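Aminopeptidase (Aneurinibacillus sp., PDB 2EK9) is probably a zinc-dependent aminopeptidase of the M28 family, removing residues from the N-terminal ends of peptides. Local coordinates at residues Ile222-Ser227 with Glu263-Thr268. Residues are numbered along the deposited sequence; the frame is centred on the assembly and turned at random.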
loop_
_atom_site.group_PDB
_atom_site.type_symbol
_atom_site.label_atom_id
_atom_site.label_comp_id
_atom_site.label_asym_id
_atom_site.label_seq_id
_atom_site.Cartn_x
_atom_site.Cartn_y
_atom_site.Cartn_z
ATOM N N ILE A 222 11.754 19.025 -9.318
ATOM C CA ILE A 222 11.055 17.830 -9.766
ATOM C C ILE A 222 9.890 17.540 -8.820
ATOM O O ILE A 222 10.005 17.701 -7.599
ATOM C CB ILE A 222 11.978 16.581 -9.745
ATOM C CG1 ILE A 222 13.155 16.762 -10.703
ATOM C CG2 ILE A 222 11.178 15.339 -10.115
ATOM C CD1 ILE A 222 14.189 15.642 -10.597
ATOM N N ILE A 223 8.763 17.128 -9.390
ATOM C CA ILE A 223 7.603 16.751 -8.595
ATOM C C ILE A 223 7.131 15.389 -9.098
ATOM O O ILE A 223 7.039 15.170 -10.302
ATOM C CB ILE A 223 6.437 17.755 -8.721
ATOM C CG1 ILE A 223 6.760 19.036 -7.944
ATOM C CG2 ILE A 223 5.153 17.114 -8.200
ATOM C CD1 ILE A 223 5.598 20.023 -7.855
ATOM N N ILE A 224 6.849 14.483 -8.166
ATOM C CA ILE A 224 6.387 13.139 -8.494
ATOM C C ILE A 224 4.923 12.985 -8.102
ATOM O O ILE A 224 4.519 13.377 -7.002
ATOM C CB ILE A 224 7.190 12.049 -7.723
ATOM C CG1 ILE A 224 8.683 12.130 -8.066
ATOM C CG2 ILE A 224 6.641 10.656 -8.058
ATOM C CD1 ILE A 224 9.034 11.603 -9.428
ATOM N N ILE A 225 4.131 12.434 -9.018
ATOM C CA ILE A 225 2.717 12.170 -8.776
ATOM C C ILE A 225 2.571 10.677 -9.022
ATOM O O ILE A 225 2.821 10.193 -10.138
ATOM C CB ILE A 225 1.785 12.918 -9.762
ATOM C CG1 ILE A 225 1.998 14.434 -9.673
ATOM C CG2 ILE A 225 0.334 12.590 -9.440
ATOM C CD1 ILE A 225 3.183 14.947 -10.474
ATOM N N GLY A 226 2.182 9.941 -7.989
ATOM C CA GLY A 226 2.052 8.505 -8.143
ATOM C C GLY A 226 0.787 7.837 -7.639
ATOM O O GLY A 226 -0.065 8.449 -6.982
ATOM N N SER A 227 0.688 6.554 -7.970
ATOM C CA SER A 227 -0.423 5.689 -7.591
ATOM C C SER A 227 0.076 4.276 -7.877
ATOM O O SER A 227 1.122 4.116 -8.505
ATOM C CB SER A 227 -1.645 5.989 -8.460
ATOM O OG SER A 227 -1.320 5.898 -9.840
ATOM N N GLU A 263 9.893 19.902 -13.704
ATOM C CA GLU A 263 9.796 18.562 -14.264
ATOM C C GLU A 263 8.740 17.768 -13.502
ATOM O O GLU A 263 8.739 17.740 -12.276
ATOM C CB GLU A 263 11.152 17.847 -14.175
ATOM C CG GLU A 263 11.165 16.450 -14.784
ATOM C CD GLU A 263 12.548 15.811 -14.767
ATOM O OE1 GLU A 263 13.526 16.508 -15.098
ATOM O OE2 GLU A 263 12.656 14.610 -14.433
ATOM N N LEU A 264 7.839 17.126 -14.233
ATOM C CA LEU A 264 6.787 16.339 -13.609
ATOM C C LEU A 264 6.921 14.875 -14.003
ATOM O O LEU A 264 7.043 14.549 -15.184
ATOM C CB LEU A 264 5.408 16.864 -14.035
ATOM C CG LEU A 264 5.077 18.320 -13.687
ATOM C CD1 LEU A 264 3.670 18.644 -14.174
ATOM C CD2 LEU A 264 5.183 18.537 -12.183
ATOM N N ARG A 265 6.914 13.994 -13.008
ATOM C CA ARG A 265 7.015 12.568 -13.271
ATOM C C ARG A 265 5.755 11.888 -12.761
ATOM O O ARG A 265 5.513 11.838 -11.554
ATOM C CB ARG A 265 8.241 11.980 -12.570
ATOM C CG ARG A 265 9.538 12.663 -12.949
ATOM C CD ARG A 265 10.735 11.986 -12.317
ATOM N NE ARG A 265 11.980 12.606 -12.756
ATOM C CZ ARG A 265 13.190 12.182 -12.412
ATOM N NH1 ARG A 265 13.331 11.128 -11.610
ATOM N NH2 ARG A 265 14.262 12.805 -12.881
ATOM N N PHE A 266 4.950 11.386 -13.693
ATOM C CA PHE A 266 3.708 10.693 -13.375
ATOM C C PHE A 266 4.048 9.204 -13.368
ATOM O O PHE A 266 4.502 8.649 -14.372
ATOM C CB PHE A 266 2.651 11.025 -14.434
ATOM C CG PHE A 266 2.254 12.482 -14.459
ATOM C CD1 PHE A 266 1.236 12.957 -13.637
ATOM C CD2 PHE A 266 2.924 13.386 -15.284
ATOM C CE1 PHE A 266 0.890 14.314 -13.633
ATOM C CE2 PHE A 266 2.589 14.739 -15.289
ATOM C CZ PHE A 266 1.571 15.205 -14.462
ATOM N N ILE A 267 3.823 8.560 -12.229
ATOM C CA ILE A 267 4.179 7.161 -12.078
ATOM C C ILE A 267 3.116 6.243 -11.486
ATOM O O ILE A 267 2.400 6.623 -10.557
ATOM C CB ILE A 267 5.435 7.040 -11.174
ATOM C CG1 ILE A 267 6.540 7.957 -11.696
ATOM C CG2 ILE A 267 5.916 5.587 -11.112
ATOM C CD1 ILE A 267 7.761 8.004 -10.810
ATOM N N THR A 268 3.012 5.038 -12.040
ATOM C CA THR A 268 2.106 4.039 -11.487
ATOM C C THR A 268 3.040 2.906 -11.076
ATOM O O THR A 268 3.801 2.373 -11.895
ATOM C CB THR A 268 1.022 3.548 -12.489
ATOM O OG1 THR A 268 1.627 2.865 -13.592
ATOM C CG2 THR A 268 0.202 4.729 -12.993
#
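Ile222, Ile224 and Arg265 meet on one face of two neighbouring parallel strands, 222-227 and 263-268, which with helix 238-255 form a beta-alpha-beta unit of the M28 peptidase domain. The axes of the two segments are turned 16° from each other, and five hydrogen bonds join the backbones, among them Ile267 N to Ile225 O at 2.8 Å. Beta-branched isoleucine suits an extended strand, and here it fills both faces of the buried sheet. Arg265 leaves its strand with CG beside the backbone N (chi1 -56°) and then runs extended to NE, which lays its methylenes along Ile224 CD1, with CD also near CG2 of Ile222. That Ile224 methyl packs tightly on CB of Arg265, at 3.3 Å, while CD1 of Ile222 sits over one face of the guanidinium, 3.6 Å from NH2. An arginine suits this buried place because its shaft is apolar and its charged end is matched: NE and NH2 both donate to OE2 of Glu263, two residues back, and NH2 also forms a salt bridge with Glu290. The Tyr282 OH hydrogen-bonds NH1, so several partners fix the head's rotation. A leucine here would probably leave the buried Glu263 carboxylate without its two donors and take one salt-bridge partner from Glu290. The other face is apolar at its centre, where it looks toward helix 238-255. There Ile225 and Phe266 lie side by side, CB of Ile225 being 3.9 Å from ring atom CD1, while the Ile225 CD1 methyl lies over one ring face. At its C-terminal end strand 222-228 reaches the zinc ligand His228; just before it, the small, polar Ser227 fits beside Thr268 CG2, and its OG hydrogen-bonds OG1 of Thr248 in helix 238-255.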